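Local coordinates for protein Baccell_00875 (Bacteroides cellulosilyticus DSM 14838, PDB 5NO8) that probably acts as a polysaccharide lyase that removes the L-rhamnose caps linked to glucuronic acid on complex arabinogalactan proteins, at residues Asn199-Arg205 and Tyr661-Gly667; Gly448-Trp453 and Phe489-Pro495; Ala546-Gln550 and Ile617-Val621. All blocks are in the same frame, centred on the assembly; numbering follows the deposited sequence.

Contact 1: Asn199-Arg205 and Tyr661-Gly667; sequences NYEIWER and YPYKIDG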
loop_
_atom_site.group_PDB
_atom_site.type_symbol
_atom_site.label_atom_id
_atom_site.label_comp_id
_atom_site.label_asym_id
_atom_site.label_seq_id
_atom_site.Cartn_x
_atom_site.Cartn_y
_atom_site.Cartn_z
ATOM N N ASN A 199 1.179 17.300 0.170
ATOM C CA ASN A 199 0.411 16.129 0.553
ATOM C C ASN A 199 -0.641 15.858 -0.507
ATOM O O ASN A 199 -0.647 16.491 -1.555
ATOM C CB ASN A 199 -0.271 16.346 1.924
ATOM C CG ASN A 199 -0.242 15.091 2.768
ATOM O OD1 ASN A 199 -0.497 14.019 2.256
ATOM N ND2 ASN A 199 0.106 15.227 4.067
ATOM N N TYR A 200 -1.484 14.875 -0.271
ATOM C CA TYR A 200 -2.647 14.682 -1.116
ATOM C C TYR A 200 -3.852 14.249 -0.298
ATOM O O TYR A 200 -3.727 13.774 0.817
ATOM C CB TYR A 200 -2.367 13.696 -2.247
ATOM C CG TYR A 200 -2.197 12.252 -1.805
ATOM C CD1 TYR A 200 -0.972 11.801 -1.348
ATOM C CD2 TYR A 200 -3.262 11.347 -1.848
ATOM C CE1 TYR A 200 -0.789 10.491 -0.974
ATOM C CE2 TYR A 200 -3.096 10.014 -1.465
ATOM C CZ TYR A 200 -1.856 9.604 -1.004
ATOM O OH TYR A 200 -1.615 8.303 -0.611
ATOM N N GLU A 201 -5.021 14.430 -0.894
ATOM C CA GLU A 201 -6.270 14.031 -0.300
ATOM C C GLU A 201 -6.985 13.089 -1.223
ATOM O O GLU A 201 -6.721 13.054 -2.421
ATOM C CB GLU A 201 -7.162 15.238 -0.079
ATOM C CG GLU A 201 -6.674 16.143 1.021
ATOM C CD GLU A 201 -7.479 17.423 1.092
ATOM O OE1 GLU A 201 -8.580 17.376 1.673
ATOM O OE2 GLU A 201 -7.023 18.457 0.534
ATOM N N ILE A 202 -7.917 12.353 -0.644
ATOM C CA ILE A 202 -8.752 11.428 -1.387
ATOM C C ILE A 202 -10.190 11.872 -1.174
ATOM O O ILE A 202 -10.621 12.127 -0.035
ATOM C CB ILE A 202 -8.568 9.959 -0.911
ATOM C CG1 ILE A 202 -7.172 9.438 -1.215
ATOM C CG2 ILE A 202 -9.606 9.018 -1.540
ATOM C CD1 ILE A 202 -6.828 9.297 -2.668
ATOM N N TRP A 203 -10.939 11.925 -2.272
ATOM C CA TRP A 203 -12.360 12.244 -2.239
ATOM C C TRP A 203 -13.176 11.099 -2.840
ATOM O O TRP A 203 -12.653 10.330 -3.643
ATOM C CB TRP A 203 -12.651 13.556 -3.003
ATOM C CG TRP A 203 -12.001 14.730 -2.414
ATOM C CD1 TRP A 203 -10.810 15.271 -2.773
ATOM C CD2 TRP A 203 -12.480 15.494 -1.330
ATOM N NE1 TRP A 203 -10.529 16.357 -1.985
ATOM C CE2 TRP A 203 -11.529 16.506 -1.076
ATOM C CE3 TRP A 203 -13.635 15.438 -0.548
ATOM C CZ2 TRP A 203 -11.701 17.464 -0.071
ATOM C CZ3 TRP A 203 -13.789 16.344 0.461
ATOM C CH2 TRP A 203 -12.833 17.362 0.688
ATOM N N GLU A 204 -14.441 11.009 -2.419
ATOM C CA GLU A 204 -15.441 10.055 -2.958
ATOM C C GLU A 204 -15.142 8.572 -2.662
ATOM O O GLU A 204 -15.103 7.702 -3.555
ATOM C CB GLU A 204 -15.673 10.285 -4.444
ATOM C CG GLU A 204 -16.109 11.695 -4.798
ATOM C CD GLU A 204 -17.467 12.049 -4.207
ATOM O OE1 GLU A 204 -18.286 11.131 -4.010
ATOM O OE2 GLU A 204 -17.723 13.231 -3.912
ATOM N N ARG A 205 -14.944 8.294 -1.390
ATOM C CA ARG A 205 -14.953 6.917 -0.912
ATOM C C ARG A 205 -16.230 6.653 -0.114
ATOM O O ARG A 205 -16.812 7.569 0.485
ATOM C CB ARG A 205 -13.727 6.641 -0.059
ATOM C CG ARG A 205 -12.409 6.885 -0.785
ATOM C CD ARG A 205 -12.244 6.062 -2.061
ATOM N NE ARG A 205 -12.377 4.598 -1.903
ATOM C CZ ARG A 205 -11.400 3.745 -1.564
ATOM N NH1 ARG A 205 -10.162 4.173 -1.301
ATOM N NH2 ARG A 205 -11.666 2.433 -1.449
ATOM N N TYR A 661 -2.988 6.884 5.264
ATOM C CA TYR A 661 -1.863 7.686 4.792
ATOM C C TYR A 661 -2.157 9.136 4.317
ATOM O O TYR A 661 -1.385 10.045 4.646
ATOM C CB TYR A 661 -1.079 6.910 3.722
ATOM C CG TYR A 661 0.186 7.592 3.306
ATOM C CD1 TYR A 661 1.367 7.429 4.035
ATOM C CD2 TYR A 661 0.216 8.443 2.206
ATOM C CE1 TYR A 661 2.520 8.105 3.672
ATOM C CE2 TYR A 661 1.372 9.109 1.833
ATOM C CZ TYR A 661 2.516 8.930 2.572
ATOM O OH TYR A 661 3.642 9.594 2.214
ATOM N N PRO A 662 -3.209 9.336 3.509
ATOM C CA PRO A 662 -3.409 10.692 2.972
ATOM C C PRO A 662 -3.653 11.742 4.040
ATOM O O PRO A 662 -3.997 11.412 5.167
ATOM C CB PRO A 662 -4.647 10.554 2.082
ATOM C CG PRO A 662 -4.748 9.101 1.789
ATOM C CD PRO A 662 -4.246 8.411 3.026
ATOM N N TYR A 663 -3.532 13.000 3.654
ATOM C CA TYR A 663 -3.766 14.109 4.550
ATOM C C TYR A 663 -5.175 14.045 5.119
ATOM O O TYR A 663 -5.378 14.161 6.328
ATOM C CB TYR A 663 -3.530 15.413 3.780
ATOM C CG TYR A 663 -3.913 16.692 4.506
ATOM C CD1 TYR A 663 -3.377 17.008 5.735
ATOM C CD2 TYR A 663 -4.735 17.611 3.894
ATOM C CE1 TYR A 663 -3.707 18.187 6.390
ATOM C CE2 TYR A 663 -5.108 18.787 4.518
ATOM C CZ TYR A 663 -4.591 19.086 5.764
ATOM O OH TYR A 663 -4.986 20.268 6.366
ATOM N N LYS A 664 -6.138 13.912 4.216
ATOM C CA LYS A 664 -7.546 13.761 4.555
ATOM C C LYS A 664 -8.215 12.846 3.559
ATOM O O LYS A 664 -7.734 12.640 2.436
ATOM C CB LYS A 664 -8.273 15.110 4.537
ATOM C CG LYS A 664 -7.812 16.076 5.618
ATOM C CD LYS A 664 -8.453 17.442 5.519
ATOM C CE LYS A 664 -8.051 18.294 6.714
ATOM N NZ LYS A 664 -8.616 19.666 6.683
ATOM N N ILE A 665 -9.317 12.277 4.008
ATOM C CA ILE A 665 -10.177 11.450 3.178
ATOM C C ILE A 665 -11.589 11.982 3.346
ATOM O O ILE A 665 -12.172 11.949 4.451
ATOM C CB ILE A 665 -10.087 9.976 3.609
ATOM C CG1 ILE A 665 -8.646 9.454 3.431
ATOM C CG2 ILE A 665 -11.083 9.134 2.805
ATOM C CD1 ILE A 665 -8.285 8.352 4.395
ATOM N N ASP A 666 -12.146 12.514 2.248
ATOM C CA ASP A 666 -13.473 13.159 2.265
ATOM C C ASP A 666 -13.611 14.199 3.368
ATOM O O ASP A 666 -14.666 14.320 4.008
ATOM C CB ASP A 666 -14.597 12.110 2.351
ATOM C CG ASP A 666 -14.888 11.465 1.014
ATOM O OD1 ASP A 666 -15.092 12.192 0.010
ATOM O OD2 ASP A 666 -14.843 10.225 0.952
ATOM N N GLY A 667 -12.533 14.951 3.592
ATOM C CA GLY A 667 -12.513 16.013 4.586
ATOM C C GLY A 667 -12.194 15.622 6.014
ATOM O O GLY A 667 -12.077 16.503 6.888
HETATM O O HOH W 1 0.371 11.902 3.573
HETATM O O HOH W 2 -10.283 15.107 1.802
#

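Contact 2: Gly448-Trp453 and Phe489-Pro495; sequences GYNYMW and FYAIGIP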
loop_
_atom_site.group_PDB
_atom_site.type_symbol
_atom_site.label_atom_id
_atom_site.label_comp_id
_atom_site.label_asym_id
_atom_site.label_seq_id
_atom_site.Cartn_x
_atom_site.Cartn_y
_atom_site.Cartn_z
ATOM N N GLY A 448 -13.001 -19.408 1.583
ATOM C CA GLY A 448 -11.852 -20.233 1.187
ATOM C C GLY A 448 -10.525 -19.794 1.783
ATOM O O GLY A 448 -9.663 -20.623 2.066
ATOM N N TYR A 449 -10.374 -18.487 1.956
ATOM C CA TYR A 449 -9.160 -17.893 2.540
ATOM C C TYR A 449 -8.866 -18.509 3.899
ATOM O O TYR A 449 -7.704 -18.797 4.219
ATOM C CB TYR A 449 -9.327 -16.369 2.713
ATOM C CG TYR A 449 -9.312 -15.556 1.424
ATOM C CD1 TYR A 449 -8.128 -15.365 0.722
ATOM C CD2 TYR A 449 -10.475 -14.932 0.934
ATOM C CE1 TYR A 449 -8.086 -14.614 -0.445
ATOM C CE2 TYR A 449 -10.439 -14.151 -0.235
ATOM C CZ TYR A 449 -9.236 -14.005 -0.919
ATOM O OH TYR A 449 -9.145 -13.267 -2.076
ATOM N N ASN A 450 -9.911 -18.740 4.688
ATOM C CA ASN A 450 -9.745 -19.115 6.081
ATOM C C ASN A 450 -9.085 -20.479 6.225
ATOM O O ASN A 450 -8.378 -20.710 7.210
ATOM C CB ASN A 450 -11.083 -19.108 6.826
ATOM C CG ASN A 450 -11.736 -17.741 6.863
ATOM O OD1 ASN A 450 -11.111 -16.718 6.546
ATOM N ND2 ASN A 450 -12.999 -17.709 7.280
ATOM N N TYR A 451 -9.279 -21.360 5.244
ATOM C CA TYR A 451 -8.746 -22.731 5.300
ATOM C C TYR A 451 -7.224 -22.787 5.193
ATOM O O TYR A 451 -6.584 -23.663 5.789
ATOM C CB TYR A 451 -9.316 -23.574 4.163
ATOM C CG TYR A 451 -10.784 -23.904 4.322
ATOM C CD1 TYR A 451 -11.761 -22.919 4.153
ATOM C CD2 TYR A 451 -11.198 -25.208 4.640
ATOM C CE1 TYR A 451 -13.104 -23.209 4.300
ATOM C CE2 TYR A 451 -12.548 -25.517 4.782
ATOM C CZ TYR A 451 -13.498 -24.516 4.611
ATOM O OH TYR A 451 -14.838 -24.789 4.754
ATOM N N MET A 452 -6.651 -21.902 4.375
ATOM C CA MET A 452 -5.195 -21.873 4.178
ATOM C C MET A 452 -4.481 -21.517 5.460
ATOM O O MET A 452 -3.421 -22.057 5.748
ATOM C CB MET A 452 -4.798 -20.855 3.121
ATOM C CG MET A 452 -5.393 -21.084 1.742
ATOM S SD MET A 452 -5.217 -22.795 1.157
ATOM C CE MET A 452 -6.732 -23.535 1.737
ATOM N N TRP A 453 -5.068 -20.585 6.197
ATOM C CA TRP A 453 -4.451 -20.047 7.411
ATOM C C TRP A 453 -4.586 -21.036 8.558
ATOM O O TRP A 453 -3.644 -21.223 9.326
ATOM C CB TRP A 453 -5.060 -18.700 7.767
ATOM C CG TRP A 453 -4.917 -17.679 6.667
ATOM C CD1 TRP A 453 -3.858 -17.530 5.801
ATOM C CD2 TRP A 453 -5.875 -16.684 6.308
ATOM N NE1 TRP A 453 -4.102 -16.493 4.943
ATOM C CE2 TRP A 453 -5.334 -15.957 5.229
ATOM C CE3 TRP A 453 -7.137 -16.330 6.802
ATOM C CZ2 TRP A 453 -6.015 -14.884 4.631
ATOM C CZ3 TRP A 453 -7.820 -15.277 6.202
ATOM C CH2 TRP A 453 -7.247 -14.560 5.131
ATOM N N PHE A 489 -8.936 -21.067 -6.732
ATOM C CA PHE A 489 -9.142 -19.986 -5.757
ATOM C C PHE A 489 -7.754 -19.406 -5.457
ATOM O O PHE A 489 -6.831 -20.144 -5.093
ATOM C CB PHE A 489 -9.821 -20.527 -4.489
ATOM C CG PHE A 489 -10.423 -19.463 -3.583
ATOM C CD1 PHE A 489 -9.609 -18.665 -2.761
ATOM C CD2 PHE A 489 -11.803 -19.306 -3.488
ATOM C CE1 PHE A 489 -10.167 -17.714 -1.908
ATOM C CE2 PHE A 489 -12.364 -18.368 -2.633
ATOM C CZ PHE A 489 -11.547 -17.560 -1.844
ATOM N N TYR A 490 -7.612 -18.091 -5.597
ATOM C CA TYR A 490 -6.330 -17.406 -5.433
ATOM C C TYR A 490 -6.142 -17.027 -3.965
ATOM O O TYR A 490 -6.084 -15.839 -3.593
ATOM C CB TYR A 490 -6.262 -16.173 -6.318
ATOM C CG TYR A 490 -6.075 -16.466 -7.787
ATOM C CD1 TYR A 490 -7.055 -17.128 -8.535
ATOM C CD2 TYR A 490 -4.917 -16.075 -8.433
ATOM C CE1 TYR A 490 -6.853 -17.396 -9.891
ATOM C CE2 TYR A 490 -4.708 -16.331 -9.786
ATOM C CZ TYR A 490 -5.682 -16.996 -10.515
ATOM O OH TYR A 490 -5.444 -17.232 -11.866
ATOM N N ALA A 491 -5.994 -18.038 -3.134
ATOM C CA ALA A 491 -5.965 -17.825 -1.686
ATOM C C ALA A 491 -4.596 -17.279 -1.299
ATOM O O ALA A 491 -3.605 -17.567 -1.961
ATOM C CB ALA A 491 -6.224 -19.138 -0.961
ATOM N N ILE A 492 -4.563 -16.532 -0.195
ATOM C CA ILE A 492 -3.339 -15.957 0.317
ATOM C C ILE A 492 -2.598 -16.983 1.193
ATOM O O ILE A 492 -3.179 -17.573 2.119
ATOM C CB ILE A 492 -3.629 -14.708 1.161
ATOM C CG1 ILE A 492 -4.299 -13.625 0.297
ATOM C CG2 ILE A 492 -2.326 -14.185 1.776
ATOM C CD1 ILE A 492 -5.086 -12.627 1.108
ATOM N N GLY A 493 -1.316 -17.161 0.905
ATOM C CA GLY A 493 -0.451 -17.981 1.736
ATOM C C GLY A 493 -0.859 -19.442 1.704
ATOM O O GLY A 493 -0.950 -20.095 2.744
ATOM N N ILE A 494 -1.128 -19.958 0.506
ATOM C CA ILE A 494 -1.382 -21.392 0.358
ATOM C C ILE A 494 -0.071 -22.053 0.813
ATOM O O ILE A 494 0.974 -21.746 0.255
ATOM C CB ILE A 494 -1.705 -21.757 -1.098
ATOM C CG1 ILE A 494 -3.025 -21.087 -1.522
ATOM C CG2 ILE A 494 -1.786 -23.277 -1.252
ATOM C CD1 ILE A 494 -3.227 -21.019 -3.022
ATOM N N PRO A 495 -0.112 -22.895 1.865
ATOM C CA PRO A 495 1.143 -23.392 2.449
ATOM C C PRO A 495 1.786 -24.579 1.687
ATOM O O PRO A 495 1.844 -25.703 2.204
ATOM C CB PRO A 495 0.718 -23.774 3.872
ATOM C CG PRO A 495 -0.702 -24.190 3.724
ATOM C CD PRO A 495 -1.284 -23.298 2.670
HETATM O O HOH W 3 -5.866 -17.554 2.271
HETATM O O HOH W 4 -6.896 -13.452 -3.421
#

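Contact 3: Ala546-Gln550 and Ile617-Val621; sequences APAIQ and ITGAV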
loop_
_atom_site.group_PDB
_atom_site.type_symbol
_atom_site.label_atom_id
_atom_site.label_comp_id
_atom_site.label_asym_id
_atom_site.label_seq_id
_atom_site.Cartn_x
_atom_site.Cartn_y
_atom_site.Cartn_z
ATOM N N ALA A 546 -0.365 -11.175 -5.955
ATOM C CA ALA A 546 0.803 -11.637 -5.187
ATOM C C ALA A 546 0.661 -13.106 -4.773
ATOM O O ALA A 546 1.601 -13.864 -4.943
ATOM C CB ALA A 546 1.087 -10.753 -3.981
ATOM N N PRO A 547 -0.509 -13.500 -4.240
ATOM C CA PRO A 547 -0.674 -14.929 -3.897
ATOM C C PRO A 547 -0.532 -15.914 -5.065
ATOM O O PRO A 547 -0.039 -17.027 -4.847
ATOM C CB PRO A 547 -2.092 -14.985 -3.373
ATOM C CG PRO A 547 -2.292 -13.654 -2.753
ATOM C CD PRO A 547 -1.623 -12.706 -3.706
ATOM N N ALA A 548 -0.959 -15.516 -6.268
ATOM C CA ALA A 548 -0.757 -16.349 -7.465
ATOM C C ALA A 548 0.707 -16.681 -7.616
ATOM O O ALA A 548 1.085 -17.839 -7.793
ATOM C CB ALA A 548 -1.249 -15.637 -8.733
ATOM N N ILE A 549 1.545 -15.662 -7.504
ATOM C CA ILE A 549 2.966 -15.815 -7.758
ATOM C C ILE A 549 3.651 -16.516 -6.576
ATOM O O ILE A 549 4.593 -17.311 -6.783
ATOM C CB ILE A 549 3.628 -14.452 -8.028
ATOM C CG1 ILE A 549 2.942 -13.748 -9.206
ATOM C CG2 ILE A 549 5.109 -14.586 -8.287
ATOM C CD1 ILE A 549 3.464 -12.355 -9.459
ATOM N N GLN A 550 3.179 -16.218 -5.363
ATOM C CA GLN A 550 3.635 -16.852 -4.112
ATOM C C GLN A 550 3.426 -18.369 -4.225
ATOM O O GLN A 550 4.328 -19.168 -3.958
ATOM C CB GLN A 550 2.827 -16.284 -2.929
ATOM C CG GLN A 550 3.153 -16.809 -1.538
ATOM C CD GLN A 550 2.132 -16.376 -0.482
ATOM O OE1 GLN A 550 0.951 -16.103 -0.784
ATOM N NE2 GLN A 550 2.578 -16.320 0.768
ATOM N N ILE A 617 3.090 -9.761 1.362
ATOM C CA ILE A 617 3.031 -10.920 0.472
ATOM C C ILE A 617 3.989 -10.704 -0.693
ATOM O O ILE A 617 4.637 -11.636 -1.152
ATOM C CB ILE A 617 1.614 -11.170 -0.105
ATOM C CG1 ILE A 617 0.565 -11.324 0.983
ATOM C CG2 ILE A 617 1.631 -12.457 -0.938
ATOM C CD1 ILE A 617 -0.838 -11.166 0.445
ATOM N N THR A 618 4.098 -9.456 -1.181
ATOM C CA THR A 618 5.059 -9.141 -2.215
ATOM C C THR A 618 6.499 -9.414 -1.750
ATOM O O THR A 618 7.299 -9.920 -2.510
ATOM C CB THR A 618 4.883 -7.696 -2.699
ATOM O OG1 THR A 618 3.573 -7.585 -3.266
ATOM C CG2 THR A 618 5.907 -7.306 -3.746
ATOM N N GLY A 619 6.796 -9.099 -0.491
ATOM C CA GLY A 619 8.060 -9.489 0.118
ATOM C C GLY A 619 8.266 -10.999 0.052
ATOM O O GLY A 619 9.333 -11.436 -0.306
ATOM N N ALA A 620 7.247 -11.768 0.424
ATOM C CA ALA A 620 7.328 -13.228 0.325
ATOM C C ALA A 620 7.635 -13.674 -1.099
ATOM O O ALA A 620 8.517 -14.510 -1.321
ATOM C CB ALA A 620 6.070 -13.874 0.821
ATOM N N VAL A 621 6.937 -13.082 -2.071
ATOM C CA VAL A 621 7.175 -13.366 -3.467
ATOM C C VAL A 621 8.607 -13.098 -3.873
ATOM O O VAL A 621 9.215 -13.916 -4.584
ATOM C CB VAL A 621 6.222 -12.560 -4.384
ATOM C CG1 VAL A 621 6.671 -12.633 -5.852
ATOM C CG2 VAL A 621 4.794 -13.042 -4.214
#

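Contact 1: Asn199-Arg205 and Tyr661-Gly667
The carboxylate of Asp666 accepts two consecutive backbone N-H groups, one on each oxygen, and shows how a single acid can tie off the end of a strand pairing. Glu204 N donates to Asp666 OD1 at 2.8 Å, somewhat out of the carboxylate plane, while Arg205 N reaches the syn lone pair of Asp666 OD2 at 3.0 Å. Asp666 CG lies opposite its own carbonyl carbon and beside its N (chi1 -79°), which swings the group back to the turn that follows Trp203. The Trp203 indole crosses the Asp666-Gly667 backbone obliquely, CZ3 3.6 Å from Gly667 N, and its NE1 binds Tyr76. Upstream, the backbones are joined by Asp666 N to Ile202 O at 2.8 Å, by Ile202 N to Lys664 O, and by Tyr663 N to Tyr200 O at 2.9 Å. The Tyr200 ring has Pro662 over one face, and its OH comes to the edge of the Tyr661 ring, 3.4 Å from CD2; that hydroxyl also bonds Asp608. Water 2 links Glu201 OE1 to Gly667 N. This is a short parallel strand pairing, bridged at Ile202 and Ile665, by which strand 664-665, coming after helix 632-644, joins the mixed sheet of the beta-rich part through strand 199-203.

Contact 2: Gly448-Trp453 and Phe489-Pro495
Unusually for so buried a contact, two waters bridge the polar groups of Tyr449 to the opposing loop. Water 3 donates to Tyr449 O and, at 2.7 Å, to Ile492 O. Water 4 accepts from Tyr449 OH at 2.6 Å and donates a hydrogen bond to Tyr490 O, on the residue at the centre of an inverse gamma turn. Both waters sit at the edge of the phenol ring; over one face comes the edge of Phe489: Phe489 CE1 stands over the ring centre, and the planes meet at 80° in a T-shaped stack. Phe489 is set for this by a first torsion that turns CG away from its backbone N (chi1 -164°), and one face of its ring lies on Gly448 CA. The contact seats helix 448-465 on the connector between helices 469-485 and 496-505, within the helical domain. Ile492 CD1 touches Tyr449 CE1 at 3.9 Å. An alanine in place of Tyr449 is likely to leave the Phe489 edge without its aromatic face and water 4 without its hydroxyl donor. One turn on, Met452 bends so that CG presses on Ala491 CB at 3.4 Å, tighter than usual, while its SD runs alongside Ile494 CG1 at 3.9 Å.

Contact 3: Ala546-Gln550 and Ile617-Val621
Ile617 and Val621 both enter the contact through methyl branches whose positions are set by the first torsion. In Ile617, CG1 stands opposite the carbonyl carbon (chi1 -56°), which puts CG2 opposite the backbone N and sends that methyl across to Ala546 CB, 3.5 Å away. In Val621 (chi1 168°), CG1 turns from the backbone N to meet Ile549, and CG2 takes the place beside the N, where it faces the backbone of the other helix. CG1 meets Ile549 CG2 at 3.5 Å, a tight methyl-to-methyl contact between side chains that cross at about a right angle. Val621 CG2 lies 3.4 Å from Ala546 O, the carbonyl that accepts the helical bond from Gln550 N, and 4.0 Å from Gln550 CB.

Gln550 extends its chain across Ile617, and its OE1 comes to 3.7 Å from Ile617 CG2. The amide is held at both ends by groups beyond these helices: OE1 probably accepts from Gly493 N, while NE2 bonds Tyr686 OH and a bound glycerol, probably from the crystallisation liquor. Such anchoring should restrain the amide from turning over. Thr618 approaches Ala546 CB with its OG1, which also bonds Gln542 at the start of the facing helix.

The short segments run in the same direction, inclined at 28° with axes 8.9 Å apart. Around them, helix 562-576 packs Leu575 against Ala546 and Thr618, helix 682-692 meets Ala620 through Tyr686 and Leu689, and the loop bearing Ile492 touches Pro547 and Ile617.

In the fold
Contacts 2 and 3 form one continuous region of the helical domain, with centres 12 Å apart. The loop 489-495 joins them: Gly493 N probably donates to Gln550 OE1 at 3.0 Å, and Ile492 CG2 packs on Ile617 CD1 at 3.6 Å. Contact 1 lies on the other side of the chain's centre, its centre about 32 Å from that of contact 2 and 28 Å from that of contact 3, with nearest atoms about 16 and 17 Å away. It closes a long chain excursion that includes both helical contacts and brings the C-terminal part back to the beta-rich part. Glycerol lies near each contact, which may mark pockets, although no substrate site is identified here.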